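Local coordinates for AlkZ (Streptomyces sahachiroi, PDB 5UUJ), which belongs to the AlkZ-like family of DNA glycosylases, a group placed in the helix-turn-helix clan, at residues Thr26-Ser31 with Leu54-Pro59; Gln20-Arg25 with Gly280-Gly285; Asp32-Leu37 with Leu83-Pro88. One frame throughout, in Å; residues are numbered along the deposited sequence.

Contact 1: Thr26-Ser31 with Leu54-Pro59; sequences TQPSAS and LRQAAP
Thr26 O is met by two donors from 54-59. Ala57 N gives it a hydrogen bond of 2.8 Å, with the donor 37° out of the carbonyl plane. The CA-H of Gln56 adds a weaker contact, with Gln56 CA 3.5 Å from Thr26 O. The Gln27 side chain makes the next link. Its CG lies anti to the backbone N (chi1 -165°), and the chain bends at chi2, which brings the amide over to Ala58. There it pairs with both polar backbone atoms of that residue. Ala58 N donates to Gln27 OE1 at 2.8 Å, in the carbonyl plane and on a lone pair. Gln27 NE2 donates to Ala58 O at 2.9 Å. This two-point grip fixes the rotation of the amide.

Gln56 answers in the other direction. Its extended chain carries NE2 to Pro28 O, 3.0 Å away and nearly along the C=O axis. Asp60 N holds the OE1 end of the same amide. The two glutamine amide planes are 21° apart, and Gln27 NE2 lies 3.6 Å from Gln56 CB. Water 1 accepts from Thr26 N and lies at hydrogen-bonding distance from Arg55 O. The ring of Pro28 sits against that same carbonyl, with CD 3.4 Å from Arg55 O. The exchange ties the loop after helix 45-53 to the lead-in of helix 30-36, where Ser29 is the N-cap and its OG bonds Asp32 N.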
ATOM      1  N   THR A  26     -17.879  -5.750   7.909  1.00 19.35           N
ATOM      2  CA  THR A  26     -18.865  -5.092   7.061  1.00 19.89           C
ATOM      3  C   THR A  26     -18.608  -5.479   5.611  1.00 19.39           C
ATOM      4  O   THR A  26     -17.743  -6.307   5.332  1.00 18.85           O
ATOM      5  CB  THR A  26     -18.814  -3.559   7.204  1.00 19.42           C
ATOM      6  OG1 THR A  26     -17.486  -3.092   6.934  1.00 17.85           O
ATOM      7  CG2 THR A  26     -19.210  -3.141   8.600  1.00 20.26           C
ATOM      8  N   GLN A  27     -19.353  -4.872   4.691  1.00 19.79           N
ATOM      9  CA  GLN A  27     -19.224  -5.187   3.275  1.00 19.55           C
ATOM     10  C   GLN A  27     -18.845  -3.954   2.458  1.00 18.69           C
ATOM     11  O   GLN A  27     -19.622  -3.481   1.632  1.00 19.37           O
ATOM     12  CB  GLN A  27     -20.524  -5.788   2.745  1.00 21.23           C
ATOM     13  CG  GLN A  27     -20.373  -6.474   1.397  1.00 21.27           C
ATOM     14  CD  GLN A  27     -19.595  -7.778   1.482  1.00 21.19           C
ATOM     15  OE1 GLN A  27     -19.474  -8.378   2.552  1.00 21.55           O
ATOM     16  NE2 GLN A  27     -19.063  -8.223   0.347  1.00 20.95           N
ATOM     17  N   PRO A  28     -17.635  -3.432   2.686  1.00 17.39           N
ATOM     18  CA  PRO A  28     -17.171  -2.299   1.883  1.00 16.80           C
ATOM     19  C   PRO A  28     -16.863  -2.715   0.450  1.00 16.63           C
ATOM     20  O   PRO A  28     -16.503  -3.866   0.202  1.00 16.57           O
ATOM     21  CB  PRO A  28     -15.903  -1.854   2.611  1.00 15.75           C
ATOM     22  CG  PRO A  28     -15.398  -3.093   3.264  1.00 15.51           C
ATOM     23  CD  PRO A  28     -16.618  -3.877   3.654  1.00 16.66           C
ATOM     24  N   SER A  29     -17.013  -1.785  -0.484  1.00 16.78           N
ATOM     25  CA  SER A  29     -16.593  -2.020  -1.858  1.00 16.66           C
ATOM     26  C   SER A  29     -15.070  -2.094  -1.909  1.00 15.64           C
ATOM     27  O   SER A  29     -14.393  -1.729  -0.944  1.00 15.04           O
ATOM     28  CB  SER A  29     -17.104  -0.913  -2.776  1.00 17.27           C
ATOM     29  OG  SER A  29     -16.443   0.310  -2.505  1.00 16.90           O
ATOM     30  N   ALA A  30     -14.530  -2.566  -3.027  1.00 18.27           N
ATOM     31  CA  ALA A  30     -13.082  -2.605  -3.199  1.00 17.53           C
ATOM     32  C   ALA A  30     -12.503  -1.193  -3.130  1.00 14.99           C
ATOM     33  O   ALA A  30     -11.414  -0.988  -2.596  1.00 15.51           O
ATOM     34  CB  ALA A  30     -12.714  -3.272  -4.514  1.00 15.47           C
ATOM     35  N   SER A  31     -13.241  -0.223  -3.667  1.00 16.01           N
ATOM     36  CA  SER A  31     -12.819   1.176  -3.624  1.00 17.27           C
ATOM     37  C   SER A  31     -12.801   1.702  -2.194  1.00 20.73           C
ATOM     38  O   SER A  31     -11.908   2.464  -1.825  1.00 16.56           O
ATOM     39  CB  SER A  31     -13.734   2.048  -4.485  1.00 17.54           C
ATOM     40  OG  SER A  31     -13.551   1.766  -5.861  1.00 32.41           O
ATOM     41  N   LEU A  54     -10.763 -10.349   2.134  1.00 15.01           N
ATOM     42  CA  LEU A  54     -10.759 -10.710   3.546  1.00 15.04           C
ATOM     43  C   LEU A  54     -11.395  -9.613   4.399  1.00 15.02           C
ATOM     44  O   LEU A  54     -11.813  -9.861   5.526  1.00 15.10           O
ATOM     45  CB  LEU A  54      -9.335 -10.990   4.027  1.00 15.21           C
ATOM     46  CG  LEU A  54      -8.674 -12.277   3.516  1.00 15.44           C
ATOM     47  CD1 LEU A  54      -7.205 -12.299   3.898  1.00 15.73           C
ATOM     48  CD2 LEU A  54      -9.373 -13.510   4.053  1.00 15.56           C
ATOM     49  N   ARG A  55     -11.472  -8.403   3.855  1.00 15.00           N
ATOM     50  CA  ARG A  55     -12.051  -7.271   4.574  1.00 15.14           C
ATOM     51  C   ARG A  55     -13.535  -7.089   4.248  1.00 15.21           C
ATOM     52  O   ARG A  55     -14.118  -6.030   4.500  1.00 15.45           O
ATOM     53  CB  ARG A  55     -11.260  -6.001   4.254  1.00 15.22           C
ATOM     54  CG  ARG A  55      -9.929  -5.951   4.981  1.00 15.31           C
ATOM     55  CD  ARG A  55      -9.096  -4.765   4.563  1.00 15.38           C
ATOM     56  NE  ARG A  55      -8.022  -4.504   5.514  1.00 15.63           N
ATOM     57  CZ  ARG A  55      -6.870  -5.166   5.552  1.00 15.66           C
ATOM     58  NH1 ARG A  55      -6.629  -6.145   4.691  1.00 15.45           N
ATOM     59  NH2 ARG A  55      -5.953  -4.848   6.454  1.00 16.04           N
ATOM     60  N   GLN A  56     -14.135  -8.140   3.697  1.00 15.13           N
ATOM     61  CA  GLN A  56     -15.560  -8.160   3.388  1.00 16.22           C
ATOM     62  C   GLN A  56     -16.234  -9.321   4.110  1.00 15.22           C
ATOM     63  O   GLN A  56     -15.775 -10.459   4.021  1.00 15.09           O
ATOM     64  CB  GLN A  56     -15.777  -8.275   1.880  1.00 15.38           C
ATOM     65  CG  GLN A  56     -15.269  -7.071   1.100  1.00 16.72           C
ATOM     66  CD  GLN A  56     -15.155  -7.340  -0.387  1.00 18.73           C
ATOM     67  OE1 GLN A  56     -14.889  -8.465  -0.810  1.00 16.78           O
ATOM     68  NE2 GLN A  56     -15.356  -6.304  -1.191  1.00 18.47           N
ATOM     69  N   ALA A  57     -17.319  -9.022   4.824  1.00 15.40           N
ATOM     70  CA  ALA A  57     -18.050 -10.026   5.596  1.00 15.46           C
ATOM     71  C   ALA A  57     -18.412 -11.218   4.723  1.00 15.30           C
ATOM     72  O   ALA A  57     -18.331 -12.365   5.156  1.00 15.19           O
ATOM     73  CB  ALA A  57     -19.301  -9.418   6.206  1.00 15.67           C
ATOM     74  N   ALA A  58     -18.816 -10.923   3.493  1.00 15.48           N
ATOM     75  CA  ALA A  58     -19.012 -11.935   2.467  1.00 15.57           C
ATOM     76  C   ALA A  58     -17.951 -11.724   1.390  1.00 15.59           C
ATOM     77  O   ALA A  58     -18.170 -10.951   0.456  1.00 15.84           O
ATOM     78  CB  ALA A  58     -20.412 -11.848   1.877  1.00 15.96           C
ATOM     79  N   PRO A  59     -16.788 -12.390   1.532  1.00 15.40           N
ATOM     80  CA  PRO A  59     -15.647 -12.201   0.624  1.00 15.44           C
ATOM     81  C   PRO A  59     -16.026 -12.208  -0.851  1.00 15.81           C
ATOM     82  O   PRO A  59     -16.697 -13.124  -1.326  1.00 16.10           O
ATOM     83  CB  PRO A  59     -14.742 -13.385   0.960  1.00 15.41           C
ATOM     84  CG  PRO A  59     -14.995 -13.628   2.398  1.00 15.27           C
ATOM     85  CD  PRO A  59     -16.461 -13.343   2.610  1.00 17.88           C
TER
HETATM   86  O   HOH W   1     -15.295  -6.238   7.000  1.00 16.73           O

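Contact 2: Gln20-Arg25 with Gly280-Gly285; sequences QFLEPR and GIRLLG
Glu23 OE2 and Arg282 NH1 form the salt bridge across this contact, 3.2 Å long. The N-H...O angle is only 135°, and the place of NH1 is less sure, as the model sets it too close to a neighbour. The firmer bond to this carboxylate comes from within 20-25. Arg25 NE donates to Glu23 OE2 at 3.0 Å, almost straight at 167°. It meets the oxygen from the syn side but tilted out of the carboxylate plane, while the oxygen lies in the guanidinium plane of Arg25. Arg25 NH2 adds a weak bond to the same oxygen, and its stronger partner is Glu357 OE2. The other oxygen of Glu357 accepts from Leu283 N and makes a long, weak ion pair with Arg282 NE.

Arg282 reaches the loop because its chain starts with CG anti to the backbone N and bends at chi2. Its guanidinium is covered on both faces. Leu22 CD2 lies 3.8 Å above one face, over the centre, and Arg25 NH2 lies over the opposite face. The two guanidinium planes are 32° apart. Leu22 CD2 also packs on Leu284 CD2 at 3.6 Å, so a small apolar contact borders the charged cluster. The close approach of the two arginines is probably tolerated because Glu23 and Glu357 lie beside them. The negative charges of these two glutamates would partly offset the two positive charges.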
ATOM      1  N   GLN A  20      -9.719  -0.450   9.567  1.00 13.33           N
ATOM      2  CA  GLN A  20      -9.268  -1.186   8.385  1.00 12.92           C
ATOM      3  C   GLN A  20     -10.256  -2.268   7.939  1.00 13.17           C
ATOM      4  O   GLN A  20      -9.908  -3.135   7.134  1.00 13.08           O
ATOM      5  CB  GLN A  20      -7.904  -1.825   8.653  1.00 12.73           C
ATOM      6  CG  GLN A  20      -6.773  -0.825   8.821  1.00 12.67           C
ATOM      7  CD  GLN A  20      -5.446  -1.498   9.116  1.00 12.76           C
ATOM      8  OE1 GLN A  20      -5.161  -2.585   8.610  1.00 12.84           O
ATOM      9  NE2 GLN A  20      -4.631  -0.860   9.948  1.00 13.00           N
ATOM     10  N   PHE A  21     -11.476  -2.208   8.468  1.00 13.75           N
ATOM     11  CA  PHE A  21     -12.551  -3.133   8.109  1.00 14.33           C
ATOM     12  C   PHE A  21     -12.229  -4.591   8.438  1.00 14.63           C
ATOM     13  O   PHE A  21     -12.737  -5.504   7.785  1.00 15.66           O
ATOM     14  CB  PHE A  21     -12.885  -3.018   6.616  1.00 14.21           C
ATOM     15  CG  PHE A  21     -13.237  -1.627   6.174  1.00 14.22           C
ATOM     16  CD1 PHE A  21     -14.311  -0.958   6.738  1.00 16.57           C
ATOM     17  CD2 PHE A  21     -12.505  -0.993   5.184  1.00 13.73           C
ATOM     18  CE1 PHE A  21     -14.644   0.321   6.327  1.00 15.36           C
ATOM     19  CE2 PHE A  21     -12.834   0.286   4.768  1.00 14.16           C
ATOM     20  CZ  PHE A  21     -13.904   0.944   5.341  1.00 14.87           C
ATOM     21  N   LEU A  22     -11.400  -4.812   9.453  1.00 14.56           N
ATOM     22  CA  LEU A  22     -11.054  -6.168   9.872  1.00 15.15           C
ATOM     23  C   LEU A  22     -11.988  -6.685  10.967  1.00 16.24           C
ATOM     24  O   LEU A  22     -12.459  -7.819  10.891  1.00 17.21           O
ATOM     25  CB  LEU A  22      -9.599  -6.224  10.345  1.00 14.79           C
ATOM     26  CG  LEU A  22      -8.555  -6.129   9.224  1.00 16.17           C
ATOM     27  CD1 LEU A  22      -7.153  -5.992   9.795  1.00 14.10           C
ATOM     28  CD2 LEU A  22      -8.624  -7.339   8.303  1.00 14.80           C
ATOM     29  N   GLU A  23     -12.249  -5.861  11.981  1.00 25.24           N
ATOM     30  CA  GLU A  23     -13.175  -6.216  13.061  1.00 22.83           C
ATOM     31  C   GLU A  23     -13.827  -4.950  13.618  1.00 25.72           C
ATOM     32  O   GLU A  23     -13.121  -4.060  14.086  1.00 28.77           O
ATOM     33  CB  GLU A  23     -12.457  -6.953  14.199  1.00 24.83           C
ATOM     34  CG  GLU A  23     -11.784  -8.266  13.818  1.00 34.19           C
ATOM     35  CD  GLU A  23     -12.771  -9.356  13.431  1.00 40.56           C
ATOM     36  OE1 GLU A  23     -13.921  -9.333  13.926  1.00 37.90           O
ATOM     37  OE2 GLU A  23     -12.388 -10.239  12.630  1.00 41.01           O
ATOM     38  N   PRO A  24     -15.171  -4.864  13.596  1.00 20.72           N
ATOM     39  CA  PRO A  24     -16.150  -5.855  13.134  1.00 23.54           C
ATOM     40  C   PRO A  24     -16.183  -5.978  11.616  1.00 25.33           C
ATOM     41  O   PRO A  24     -15.465  -5.258  10.923  1.00 24.30           O
ATOM     42  CB  PRO A  24     -17.477  -5.311  13.667  1.00 25.90           C
ATOM     43  CG  PRO A  24     -17.272  -3.845  13.728  1.00 23.59           C
ATOM     44  CD  PRO A  24     -15.835  -3.651  14.109  1.00 24.66           C
ATOM     45  N   ARG A  25     -17.015  -6.883  11.116  1.00 27.30           N
ATOM     46  CA  ARG A  25     -17.070  -7.170   9.689  1.00 27.81           C
ATOM     47  C   ARG A  25     -18.215  -6.437   8.997  1.00 31.09           C
ATOM     48  O   ARG A  25     -19.363  -6.487   9.440  1.00 34.55           O
ATOM     49  CB  ARG A  25     -17.199  -8.679   9.464  1.00 31.58           C
ATOM     50  CG  ARG A  25     -15.869  -9.418   9.517  1.00 34.20           C
ATOM     51  CD  ARG A  25     -15.845 -10.477  10.593  1.00 38.27           C
ATOM     52  NE  ARG A  25     -14.518 -11.077  10.725  1.00 41.16           N
ATOM     53  CZ  ARG A  25     -14.077 -12.106  10.005  1.00 38.61           C
ATOM     54  NH1 ARG A  25     -14.853 -12.673   9.088  1.00 37.21           N
ATOM     55  NH2 ARG A  25     -12.854 -12.571  10.208  1.00 37.56           N
ATOM     56  N   GLY A 280      -8.767 -11.729  19.899  1.00 21.23           N
ATOM     57  CA  GLY A 280      -9.200 -12.603  18.821  1.00 24.99           C
ATOM     58  C   GLY A 280      -8.133 -12.912  17.788  1.00 24.41           C
ATOM     59  O   GLY A 280      -7.031 -12.366  17.828  1.00 20.93           O
ATOM     60  N   ILE A 281      -8.482 -13.794  16.856  1.00 26.02           N
ATOM     61  CA  ILE A 281      -7.570 -14.231  15.806  1.00 24.54           C
ATOM     62  C   ILE A 281      -7.985 -13.657  14.458  1.00 21.60           C
ATOM     63  O   ILE A 281      -9.173 -13.547  14.153  1.00 26.73           O
ATOM     64  CB  ILE A 281      -7.524 -15.771  15.700  1.00 26.64           C
ATOM     65  CG1 ILE A 281      -7.188 -16.398  17.054  1.00 30.72           C
ATOM     66  CG2 ILE A 281      -6.519 -16.216  14.640  1.00 26.54           C
ATOM     67  CD1 ILE A 281      -5.851 -15.982  17.619  1.00 30.15           C
ATOM     68  N   ARG A 282      -6.992 -13.302  13.653  1.00 24.92           N
ATOM     69  CA  ARG A 282      -7.228 -12.842  12.295  1.00 21.02           C
ATOM     70  C   ARG A 282      -6.149 -13.423  11.379  1.00 24.99           C
ATOM     71  O   ARG A 282      -4.965 -13.399  11.712  1.00 24.15           O
ATOM     72  CB  ARG A 282      -7.236 -11.312  12.243  1.00 27.46           C
ATOM     73  CG  ARG A 282      -7.802 -10.721  10.967  1.00 26.55           C
ATOM     74  CD  ARG A 282      -9.314 -10.873  10.865  1.00 29.20           C
ATOM     75  NE  ARG A 282      -9.721 -10.968   9.463  1.00 33.29           N
ATOM     76  CZ  ARG A 282     -10.778 -10.367   8.922  1.00 30.53           C
ATOM     77  NH1 ARG A 282     -11.586  -9.604   9.646  1.00 28.56           N
ATOM     78  NH2 ARG A 282     -11.028 -10.535   7.632  1.00 32.00           N
ATOM     79  N   LEU A 283      -6.572 -13.975  10.244  1.00 14.75           N
ATOM     80  CA  LEU A 283      -5.647 -14.492   9.242  1.00 14.61           C
ATOM     81  C   LEU A 283      -5.591 -13.540   8.057  1.00 14.30           C
ATOM     82  O   LEU A 283      -6.555 -13.415   7.303  1.00 17.55           O
ATOM     83  CB  LEU A 283      -6.060 -15.890   8.772  1.00 15.36           C
ATOM     84  CG  LEU A 283      -5.972 -17.032   9.788  1.00 17.03           C
ATOM     85  CD1 LEU A 283      -6.345 -18.350   9.128  1.00 16.83           C
ATOM     86  CD2 LEU A 283      -4.591 -17.123  10.403  1.00 16.54           C
ATOM     87  N   LEU A 284      -4.453 -12.875   7.904  1.00 13.84           N
ATOM     88  CA  LEU A 284      -4.263 -11.901   6.840  1.00 16.44           C
ATOM     89  C   LEU A 284      -3.384 -12.477   5.739  1.00 18.39           C
ATOM     90  O   LEU A 284      -2.455 -13.236   6.010  1.00 16.07           O
ATOM     91  CB  LEU A 284      -3.639 -10.621   7.398  1.00 17.95           C
ATOM     92  CG  LEU A 284      -4.354 -10.005   8.605  1.00 18.40           C
ATOM     93  CD1 LEU A 284      -3.586  -8.797   9.119  1.00 21.59           C
ATOM     94  CD2 LEU A 284      -5.783  -9.622   8.259  1.00 17.82           C
ATOM     95  N   GLY A 285      -3.684 -12.114   4.496  1.00 15.35           N
ATOM     96  CA  GLY A 285      -2.883 -12.542   3.364  1.00 15.13           C
ATOM     97  C   GLY A 285      -1.508 -11.904   3.385  1.00 18.88           C
ATOM     98  O   GLY A 285      -1.193 -11.119   4.278  1.00 14.35           O
TER

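Contact 3: Asp32-Leu37 with Leu83-Pro88; sequences DVVGRL and LHLLRP
Val34 of helix 30-36 packs on strand 83-86, the middle strand of a three-stranded antiparallel sheet. The order of helices and strands from 30 to 86, together with the helix-turn-helix clan, is consistent with a winged-helix unit. CG1 of Val34 does most of the touching. It is anti to the backbone N (chi1 171°), and this turns it onto the strand backbone. It lies 3.3 Å from Leu85 O and 3.6 Å from Leu86 CA. The other branch, CG2, meets the side chain of Leu85, with Val34 CG2 4.1 Å from Leu85 CB. These two side chains run at about a right angle. Leu85 continues onto Val64 and Val68 of helix 62-69, and Val34 also touches Val40 of the edge strand 40-41.

Arg87 lies against the helix at Gly35. Its aliphatic part runs over Gly35, with Arg87 CD 4.0 Å from Gly35 CA. The chain then bends at chi3, and the guanidinium goes to a salt bridge between its NH1 and Glu90. Asp32 OD1 is 6.1 Å from Arg87 NE, so any attraction between them acts at a distance. No hydrogen bond joins the two segments. Their hold is therefore van der Waals contact of valine methyls with the strand backbone and Leu85 CB, and of arginine methylenes with Gly35, and the charged end of Arg87 is settled elsewhere.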
ATOM      1  N   ASP A  32     -13.788   1.302  -1.396  1.00 17.31           N
ATOM      2  CA  ASP A  32     -13.833   1.685   0.016  1.00 16.96           C
ATOM      3  C   ASP A  32     -12.607   1.176   0.768  1.00 14.30           C
ATOM      4  O   ASP A  32     -12.018   1.905   1.567  1.00 14.21           O
ATOM      5  CB  ASP A  32     -15.101   1.152   0.694  1.00 17.44           C
ATOM      6  CG  ASP A  32     -16.362   1.847   0.218  1.00 22.28           C
ATOM      7  OD1 ASP A  32     -16.267   2.983  -0.293  1.00 20.30           O
ATOM      8  OD2 ASP A  32     -17.451   1.256   0.364  1.00 23.81           O
ATOM      9  N   VAL A  33     -12.228  -0.072   0.510  1.00 13.89           N
ATOM     10  CA  VAL A  33     -11.074  -0.670   1.172  1.00 14.89           C
ATOM     11  C   VAL A  33      -9.771   0.005   0.735  1.00 15.10           C
ATOM     12  O   VAL A  33      -8.967   0.420   1.572  1.00 13.02           O
ATOM     13  CB  VAL A  33     -10.988  -2.187   0.891  1.00 13.34           C
ATOM     14  CG1 VAL A  33      -9.701  -2.778   1.465  1.00 13.05           C
ATOM     15  CG2 VAL A  33     -12.191  -2.893   1.474  1.00 13.74           C
ATOM     16  N   VAL A  34      -9.566   0.110  -0.573  1.00 13.48           N
ATOM     17  CA  VAL A  34      -8.351   0.717  -1.104  1.00 13.69           C
ATOM     18  C   VAL A  34      -8.223   2.161  -0.633  1.00 14.02           C
ATOM     19  O   VAL A  34      -7.138   2.601  -0.247  1.00 14.15           O
ATOM     20  CB  VAL A  34      -8.327   0.663  -2.647  1.00 14.21           C
ATOM     21  CG1 VAL A  34      -7.171   1.489  -3.215  1.00 14.79           C
ATOM     22  CG2 VAL A  34      -8.216  -0.772  -3.112  1.00 14.18           C
ATOM     23  N   GLY A  35      -9.331   2.895  -0.662  1.00 14.40           N
ATOM     24  CA  GLY A  35      -9.335   4.277  -0.218  1.00 15.07           C
ATOM     25  C   GLY A  35      -8.970   4.399   1.250  1.00 14.79           C
ATOM     26  O   GLY A  35      -8.114   5.199   1.627  1.00 15.21           O
ATOM     27  N   ARG A  36      -9.624   3.592   2.079  1.00 14.70           N
ATOM     28  CA  ARG A  36      -9.399   3.604   3.520  1.00 14.08           C
ATOM     29  C   ARG A  36      -7.960   3.224   3.880  1.00 13.68           C
ATOM     30  O   ARG A  36      -7.360   3.824   4.770  1.00 13.93           O
ATOM     31  CB  ARG A  36     -10.388   2.651   4.205  1.00 13.80           C
ATOM     32  CG  ARG A  36     -10.200   2.478   5.706  1.00 13.70           C
ATOM     33  CD  ARG A  36     -10.300   3.796   6.480  1.00 14.46           C
ATOM     34  NE  ARG A  36     -11.604   4.444   6.356  1.00 15.37           N
ATOM     35  CZ  ARG A  36     -12.668   4.158   7.104  1.00 15.83           C
ATOM     36  NH1 ARG A  36     -12.610   3.219   8.041  1.00 15.43           N
ATOM     37  NH2 ARG A  36     -13.801   4.813   6.913  1.00 16.94           N
ATOM     38  N   LEU A  37      -7.409   2.232   3.189  1.00 13.28           N
ATOM     39  CA  LEU A  37      -6.089   1.713   3.537  1.00 13.14           C
ATOM     40  C   LEU A  37      -4.933   2.532   2.962  1.00 13.76           C
ATOM     41  O   LEU A  37      -3.773   2.160   3.133  1.00 13.94           O
ATOM     42  CB  LEU A  37      -5.959   0.262   3.074  1.00 13.55           C
ATOM     43  CG  LEU A  37      -6.879  -0.766   3.736  1.00 12.55           C
ATOM     44  CD1 LEU A  37      -6.573  -2.156   3.201  1.00 12.66           C
ATOM     45  CD2 LEU A  37      -6.751  -0.740   5.249  1.00 12.46           C
ATOM     46  N   LEU A  83       4.145  -0.832  -6.814  1.00 15.68           N
ATOM     47  CA  LEU A  83       2.850  -0.819  -7.480  1.00 16.46           C
ATOM     48  C   LEU A  83       1.706  -0.892  -6.474  1.00 15.39           C
ATOM     49  O   LEU A  83       1.648  -1.811  -5.660  1.00 15.43           O
ATOM     50  CB  LEU A  83       2.760  -1.987  -8.461  1.00 20.14           C
ATOM     51  CG  LEU A  83       1.531  -2.027  -9.367  1.00 22.94           C
ATOM     52  CD1 LEU A  83       1.537  -0.842 -10.319  1.00 17.31           C
ATOM     53  CD2 LEU A  83       1.487  -3.341 -10.133  1.00 16.40           C
ATOM     54  N   HIS A  84       0.803   0.084  -6.548  1.00 15.29           N
ATOM     55  CA  HIS A  84      -0.340   0.179  -5.642  1.00 15.19           C
ATOM     56  C   HIS A  84      -1.659   0.269  -6.395  1.00 16.87           C
ATOM     57  O   HIS A  84      -1.725   0.846  -7.481  1.00 15.75           O
ATOM     58  CB  HIS A  84      -0.227   1.418  -4.750  1.00 15.19           C
ATOM     59  CG  HIS A  84       0.593   1.223  -3.512  1.00 16.29           C
ATOM     60  ND1 HIS A  84       1.964   1.339  -3.499  1.00 18.44           N
ATOM     61  CD2 HIS A  84       0.223   0.962  -2.234  1.00 17.80           C
ATOM     62  CE1 HIS A  84       2.410   1.137  -2.268  1.00 15.49           C
ATOM     63  NE2 HIS A  84       1.372   0.907  -1.486  1.00 15.48           N
ATOM     64  N   LEU A  85      -2.708  -0.295  -5.805  1.00 17.88           N
ATOM     65  CA  LEU A  85      -4.071   0.078  -6.156  1.00 15.43           C
ATOM     66  C   LEU A  85      -4.388   1.393  -5.456  1.00 15.50           C
ATOM     67  O   LEU A  85      -4.038   1.572  -4.289  1.00 15.39           O
ATOM     68  CB  LEU A  85      -5.076  -1.000  -5.740  1.00 16.27           C
ATOM     69  CG  LEU A  85      -5.221  -2.233  -6.635  1.00 17.98           C
ATOM     70  CD1 LEU A  85      -5.959  -3.332  -5.897  1.00 19.75           C
ATOM     71  CD2 LEU A  85      -5.955  -1.885  -7.922  1.00 15.98           C
ATOM     72  N   LEU A  86      -5.026   2.315  -6.172  1.00 15.81           N
ATOM     73  CA  LEU A  86      -5.479   3.578  -5.592  1.00 18.93           C
ATOM     74  C   LEU A  86      -6.808   3.998  -6.205  1.00 16.56           C
ATOM     75  O   LEU A  86      -7.128   3.616  -7.331  1.00 18.25           O
ATOM     76  CB  LEU A  86      -4.444   4.685  -5.815  1.00 16.83           C
ATOM     77  CG  LEU A  86      -3.075   4.523  -5.152  1.00 20.39           C
ATOM     78  CD1 LEU A  86      -2.093   5.525  -5.733  1.00 15.88           C
ATOM     79  CD2 LEU A  86      -3.178   4.700  -3.651  1.00 15.85           C
ATOM     80  N   ARG A  87      -7.580   4.782  -5.460  1.00 17.56           N
ATOM     81  CA  ARG A  87      -8.743   5.450  -6.029  1.00 22.12           C
ATOM     82  C   ARG A  87      -8.234   6.611  -6.873  1.00 20.26           C
ATOM     83  O   ARG A  87      -7.480   7.441  -6.366  1.00 17.87           O
ATOM     84  CB  ARG A  87      -9.693   5.959  -4.944  1.00 17.95           C
ATOM     85  CG  ARG A  87     -10.410   4.869  -4.166  1.00 20.31           C
ATOM     86  CD  ARG A  87     -11.562   5.445  -3.356  1.00 19.90           C
ATOM     87  NE  ARG A  87     -12.642   5.930  -4.216  1.00 19.06           N
ATOM     88  CZ  ARG A  87     -13.392   7.002  -3.967  1.00 26.29           C
ATOM     89  NH1 ARG A  87     -13.193   7.732  -2.875  1.00 26.37           N
ATOM     90  NH2 ARG A  87     -14.346   7.352  -4.818  1.00 25.65           N
ATOM     91  N   PRO A  88      -8.625   6.672  -8.161  1.00 19.51           N
ATOM     92  CA  PRO A  88      -8.093   7.728  -9.032  1.00 18.70           C
ATOM     93  C   PRO A  88      -8.309   9.136  -8.480  1.00 21.04           C
ATOM     94  O   PRO A  88      -7.422   9.977  -8.618  1.00 19.23           O
ATOM     95  CB  PRO A  88      -8.870   7.532 -10.341  1.00 20.43           C
ATOM     96  CG  PRO A  88      -9.299   6.119 -10.325  1.00 22.68           C
ATOM     97  CD  PRO A  88      -9.539   5.773  -8.889  1.00 20.73           C
TER

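Overall arrangement
One segment of each contact falls within 20-37. The partners lie at 54-59, 83-88 and, far along the chain, 280-285. Contacts 1 and 2 have centres about 11 Å apart and are joined by Arg55, whose NE makes a probable hydrogen bond of 2.8 Å to Gln20 O. Contacts 1 and 3, whose segments alternate, share helix 30-36, and their centres lie about 13 Å apart. Pro28 CG packs on Val33 CG2 there at 3.7 Å. Contacts 2 and 3 are the most distant pair, about 18 Å between centres, yet Phe21 CE2 comes within 3.4 Å of Arg36 CB. Contact 3 sits deepest, about 8 Å from the chain centre, against about 17 Å for each of the others.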